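PDB 5X55: probable uracil-DNA glycosylase from Acanthamoeba polyphaga mimivirus, which is probably a DNA glycosylase of the uracil-DNA glycosylase superfamily, with an alpha/beta fold built around a central parallel sheet. Local coordinates for residues 281-295 and 305-319. Sequence-based numbering, arbitrary orientation.
Sequences DYLTDNYDDLIFVAW and RVDPKKHYIITSSHP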
# COMPACT_ATOMS: atom_id res chain seq x y z
N ASP A 281 9.04 1.71 -10.84
CA ASP A 281 10.06 2.24 -11.76
C ASP A 281 9.86 3.72 -12.00
O ASP A 281 10.83 4.48 -12.08
CB ASP A 281 10.03 1.47 -13.09
CG ASP A 281 10.42 0.01 -12.92
OD1 ASP A 281 11.02 -0.34 -11.87
OD2 ASP A 281 10.11 -0.81 -13.82
N TYR A 282 8.60 4.15 -12.13
CA TYR A 282 8.33 5.57 -12.30
C TYR A 282 8.87 6.37 -11.12
O TYR A 282 9.51 7.42 -11.31
CB TYR A 282 6.82 5.80 -12.45
CG TYR A 282 6.46 7.25 -12.60
CD1 TYR A 282 6.49 7.87 -13.85
CD2 TYR A 282 6.11 8.01 -11.50
CE1 TYR A 282 6.17 9.21 -13.99
CE2 TYR A 282 5.79 9.36 -11.63
CZ TYR A 282 5.82 9.95 -12.87
OH TYR A 282 5.50 11.28 -13.01
N LEU A 283 8.64 5.89 -9.90
CA LEU A 283 9.08 6.65 -8.73
C LEU A 283 10.60 6.70 -8.65
O LEU A 283 11.19 7.78 -8.47
CB LEU A 283 8.48 6.07 -7.44
CG LEU A 283 6.96 6.17 -7.28
CD1 LEU A 283 6.54 5.42 -6.03
CD2 LEU A 283 6.52 7.61 -7.20
N THR A 284 11.27 5.55 -8.82
CA THR A 284 12.72 5.53 -8.71
C THR A 284 13.42 6.20 -9.90
O THR A 284 14.57 6.63 -9.77
CB THR A 284 13.23 4.09 -8.58
OG1 THR A 284 12.89 3.36 -9.76
CG2 THR A 284 12.61 3.43 -7.36
N ASP A 285 12.76 6.30 -11.04
CA ASP A 285 13.38 7.01 -12.15
C ASP A 285 13.21 8.51 -12.03
O ASP A 285 14.08 9.27 -12.48
CB ASP A 285 12.81 6.54 -13.49
CG ASP A 285 13.07 5.05 -13.77
OD1 ASP A 285 13.82 4.40 -12.99
OD2 ASP A 285 12.51 4.54 -14.77
N ASN A 286 12.11 8.99 -11.44
CA ASN A 286 11.91 10.43 -11.48
C ASN A 286 12.21 11.13 -10.16
O ASN A 286 12.23 12.36 -10.14
CB ASN A 286 10.48 10.74 -11.93
CG ASN A 286 10.30 10.46 -13.40
OD1 ASN A 286 9.73 9.44 -13.79
ND2 ASN A 286 10.83 11.35 -14.24
N TYR A 287 12.48 10.40 -9.08
CA TYR A 287 12.69 11.01 -7.78
C TYR A 287 13.89 10.39 -7.09
O TYR A 287 14.36 9.30 -7.44
CB TYR A 287 11.43 10.88 -6.90
CG TYR A 287 10.26 11.57 -7.54
CD1 TYR A 287 10.09 12.94 -7.42
CD2 TYR A 287 9.36 10.86 -8.32
CE1 TYR A 287 9.04 13.59 -8.05
CE2 TYR A 287 8.31 11.51 -8.95
CZ TYR A 287 8.17 12.87 -8.81
OH TYR A 287 7.14 13.52 -9.42
N ASP A 288 14.39 11.09 -6.08
CA ASP A 288 15.62 10.66 -5.47
C ASP A 288 15.48 10.50 -3.97
O ASP A 288 14.67 11.18 -3.32
CB ASP A 288 16.75 11.60 -5.81
CG ASP A 288 17.15 11.51 -7.28
OD1 ASP A 288 17.70 12.50 -7.82
OD2 ASP A 288 16.90 10.46 -7.91
N ASP A 289 16.26 9.55 -3.45
CA ASP A 289 16.42 9.42 -2.01
C ASP A 289 15.07 9.14 -1.33
O ASP A 289 14.73 9.75 -0.31
CB ASP A 289 17.07 10.68 -1.45
CG ASP A 289 17.55 10.51 -0.04
OD1 ASP A 289 17.25 11.41 0.77
OD2 ASP A 289 18.20 9.48 0.24
N LEU A 290 14.27 8.27 -1.95
CA LEU A 290 13.08 7.78 -1.28
C LEU A 290 13.50 6.72 -0.27
O LEU A 290 14.59 6.16 -0.35
CB LEU A 290 12.09 7.19 -2.27
CG LEU A 290 11.65 8.10 -3.42
CD1 LEU A 290 10.61 7.40 -4.29
CD2 LEU A 290 11.12 9.42 -2.91
N ILE A 291 12.62 6.44 0.67
CA ILE A 291 12.83 5.34 1.61
C ILE A 291 11.85 4.22 1.28
O ILE A 291 10.63 4.44 1.26
CB ILE A 291 12.68 5.80 3.06
CG1 ILE A 291 13.66 6.94 3.32
CG2 ILE A 291 12.91 4.61 3.99
CD1 ILE A 291 13.35 7.77 4.54
N PHE A 292 12.38 3.03 1.01
CA PHE A 292 11.59 1.83 0.76
C PHE A 292 11.68 0.91 1.96
O PHE A 292 12.79 0.55 2.40
CB PHE A 292 12.07 1.10 -0.51
CG PHE A 292 11.66 1.78 -1.79
CD1 PHE A 292 12.39 2.84 -2.29
CD2 PHE A 292 10.51 1.36 -2.48
CE1 PHE A 292 12.01 3.48 -3.46
CE2 PHE A 292 10.11 2.00 -3.66
CZ PHE A 292 10.86 3.07 -4.15
N VAL A 293 10.52 0.54 2.50
CA VAL A 293 10.41 -0.36 3.64
C VAL A 293 9.89 -1.69 3.14
O VAL A 293 8.77 -1.76 2.60
CB VAL A 293 9.49 0.23 4.72
CG1 VAL A 293 9.35 -0.73 5.86
CG2 VAL A 293 10.03 1.54 5.19
N ALA A 294 10.69 -2.75 3.30
CA ALA A 294 10.36 -4.08 2.78
C ALA A 294 10.06 -5.01 3.96
O ALA A 294 10.97 -5.51 4.62
CB ALA A 294 11.50 -4.62 1.92
N TRP A 295 8.77 -5.25 4.21
CA TRP A 295 8.35 -6.17 5.25
C TRP A 295 7.91 -7.49 4.60
O TRP A 295 6.84 -7.57 3.97
CB TRP A 295 7.22 -5.55 6.07
CG TRP A 295 7.61 -4.34 6.93
CD1 TRP A 295 8.84 -4.03 7.45
CD2 TRP A 295 6.72 -3.29 7.36
NE1 TRP A 295 8.76 -2.86 8.18
CE2 TRP A 295 7.47 -2.39 8.14
CE3 TRP A 295 5.35 -3.04 7.16
CZ2 TRP A 295 6.92 -1.25 8.71
CZ3 TRP A 295 4.79 -1.90 7.75
CH2 TRP A 295 5.58 -1.02 8.50
N ARG A 305 13.80 -4.01 -7.30
CA ARG A 305 13.77 -3.21 -8.52
C ARG A 305 14.48 -1.89 -8.33
O ARG A 305 14.75 -1.20 -9.33
CB ARG A 305 12.34 -2.94 -8.98
CG ARG A 305 11.49 -4.17 -9.26
CD ARG A 305 10.14 -3.72 -9.77
NE ARG A 305 10.24 -3.15 -11.12
CZ ARG A 305 10.15 -3.88 -12.23
NH1 ARG A 305 9.99 -5.20 -12.15
NH2 ARG A 305 10.25 -3.30 -13.42
N VAL A 306 14.77 -1.51 -7.09
CA VAL A 306 15.17 -0.16 -6.72
C VAL A 306 16.68 -0.12 -6.55
O VAL A 306 17.27 -1.04 -5.96
CB VAL A 306 14.45 0.29 -5.42
CG1 VAL A 306 14.93 1.65 -4.97
CG2 VAL A 306 12.91 0.28 -5.59
N ASP A 307 17.31 0.91 -7.08
CA ASP A 307 18.74 1.13 -6.93
C ASP A 307 19.09 1.48 -5.49
O ASP A 307 18.75 2.58 -5.03
CB ASP A 307 19.19 2.26 -7.85
CG ASP A 307 20.69 2.42 -7.91
OD1 ASP A 307 21.41 1.80 -7.08
OD2 ASP A 307 21.16 3.16 -8.81
N PRO A 308 19.77 0.61 -4.75
CA PRO A 308 20.01 0.86 -3.32
C PRO A 308 21.08 1.90 -3.02
O PRO A 308 21.31 2.19 -1.84
CB PRO A 308 20.43 -0.53 -2.79
CG PRO A 308 21.05 -1.20 -3.98
CD PRO A 308 20.30 -0.70 -5.19
N LYS A 309 21.74 2.47 -4.02
CA LYS A 309 22.64 3.60 -3.78
C LYS A 309 21.96 4.93 -4.05
O LYS A 309 22.41 5.97 -3.54
CB LYS A 309 23.90 3.48 -4.65
CG LYS A 309 24.65 2.17 -4.48
CD LYS A 309 25.95 2.14 -5.29
CE LYS A 309 25.82 2.84 -6.65
NZ LYS A 309 24.81 2.21 -7.56
N LYS A 310 20.90 4.91 -4.82
CA LYS A 310 20.07 6.06 -5.08
C LYS A 310 18.94 6.19 -4.06
O LYS A 310 18.36 7.28 -3.90
CB LYS A 310 19.51 5.90 -6.49
CG LYS A 310 19.29 7.13 -7.28
CD LYS A 310 17.99 7.03 -8.05
CE LYS A 310 18.07 7.99 -9.19
NZ LYS A 310 18.84 9.22 -8.79
N HIS A 311 18.59 5.09 -3.39
CA HIS A 311 17.44 5.04 -2.50
C HIS A 311 17.78 4.15 -1.32
O HIS A 311 18.62 3.25 -1.42
CB HIS A 311 16.18 4.50 -3.20
CG HIS A 311 15.72 5.34 -4.35
ND1 HIS A 311 15.06 6.53 -4.17
CD2 HIS A 311 15.81 5.15 -5.69
CE1 HIS A 311 14.77 7.05 -5.35
NE2 HIS A 311 15.21 6.23 -6.29
N TYR A 312 17.08 4.38 -0.22
CA TYR A 312 17.34 3.72 1.05
C TYR A 312 16.30 2.62 1.27
O TYR A 312 15.09 2.91 1.32
CB TYR A 312 17.32 4.76 2.16
CG TYR A 312 17.60 4.27 3.55
CD1 TYR A 312 18.70 3.46 3.82
CD2 TYR A 312 16.78 4.65 4.60
CE1 TYR A 312 18.96 3.02 5.12
CE2 TYR A 312 17.03 4.22 5.90
CZ TYR A 312 18.12 3.41 6.15
OH TYR A 312 18.34 3.01 7.45
N ILE A 313 16.75 1.37 1.43
CA ILE A 313 15.88 0.20 1.55
C ILE A 313 16.08 -0.45 2.91
O ILE A 313 17.21 -0.85 3.26
CB ILE A 313 16.13 -0.83 0.43
CG1 ILE A 313 15.99 -0.17 -0.95
CG2 ILE A 313 15.14 -1.98 0.58
CD1 ILE A 313 16.46 -1.04 -2.10
N ILE A 314 15.00 -0.61 3.66
CA ILE A 314 14.98 -1.16 5.01
C ILE A 314 14.19 -2.45 4.95
O ILE A 314 13.03 -2.45 4.51
CB ILE A 314 14.32 -0.20 6.01
CG1 ILE A 314 15.06 1.13 6.11
CG2 ILE A 314 14.20 -0.83 7.38
CD1 ILE A 314 14.26 2.17 6.91
N THR A 315 14.80 -3.56 5.39
CA THR A 315 14.23 -4.88 5.19
C THR A 315 14.15 -5.66 6.50
O THR A 315 15.11 -5.69 7.27
CB THR A 315 15.06 -5.69 4.17
OG1 THR A 315 15.22 -4.92 2.98
CG2 THR A 315 14.34 -6.95 3.82
N SER A 316 13.03 -6.32 6.71
CA SER A 316 12.87 -7.23 7.84
C SER A 316 11.78 -8.24 7.47
O SER A 316 11.25 -8.23 6.36
CB SER A 316 12.49 -6.47 9.10
OG SER A 316 11.13 -6.08 9.00
N SER A 317 11.44 -9.10 8.43
CA SER A 317 10.29 -9.97 8.22
C SER A 317 8.99 -9.18 8.36
O SER A 317 8.95 -8.03 8.82
CB SER A 317 10.30 -11.13 9.22
OG SER A 317 9.74 -10.74 10.47
N HIS A 318 7.91 -9.84 7.96
CA HIS A 318 6.59 -9.24 7.94
C HIS A 318 6.01 -9.15 9.36
O HIS A 318 6.26 -10.03 10.19
CB HIS A 318 5.66 -10.07 7.05
CG HIS A 318 4.37 -9.40 6.70
ND1 HIS A 318 3.26 -9.44 7.52
CD2 HIS A 318 3.98 -8.72 5.59
CE1 HIS A 318 2.26 -8.81 6.95
NE2 HIS A 318 2.67 -8.35 5.78
N PRO A 319 5.21 -8.12 9.65
CA PRO A 319 4.65 -7.96 11.00
C PRO A 319 3.51 -8.88 11.32
O PRO A 319 3.01 -8.83 12.45
CB PRO A 319 4.16 -6.50 11.00
CG PRO A 319 3.84 -6.23 9.59
CD PRO A 319 4.94 -6.93 8.81
O HOH W 1 12.83 0.79 -10.42
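The side chain of H311 fits between the end of helix 273-286 and the loop that leads into strand 291-295. Its CB lies 3.7 Å from L290 O. CG sits beside the backbone N (chi1 -62°) and faces the edge of the F292 ring. The two rings form a T-shaped pair, with F292 giving its edge to the H311 face and the planes 79° apart. H311 ND1 accepts from L290 N at 2.9 Å. That N-H lies almost in the imidazole plane, which helps fix the rotation of the ring. H311 CD2 touches CB and CG2 of T284. H311 CE1 lies 3.1 Å from Y287 O. At the tip, H311 NE2 rests near CA of T284, in the last turn of helix 273-286.

F292 is used twice. V306 CG2 stands over the centre of its ring, 3.8 Å from the centroid, a CH-pi contact. T284 CG2 packs against the same methyl.

Next to H311 the strands run parallel, 291-295 beside 312-316. They are the two strands of a beta-alpha-beta unit whose crossover is helix 297-303. Strand 312-316 is an outer strand of the four-stranded parallel sheet, and 185-189 flanks 291-295 on its other side. Five backbone bonds join the pair, from Y312 N to L290 O through to S316 N to A294 O. F292 and A294 face C303 of the crossover helix. I291 packs on Y312, I314 and helix 350-360.

Two salt bridges lie outside the strands. R305 grips D281 side-on: R305 NE binds D281 OD1 at 3.0 Å, and NH2 binds OD2 on its syn lone pair. A water links D281 OD1, T284 OG1 and R305 O. K310 NZ reaches D288 OD2. Past the strand ends, P319 CD packs 3.8 Å from W295 CB.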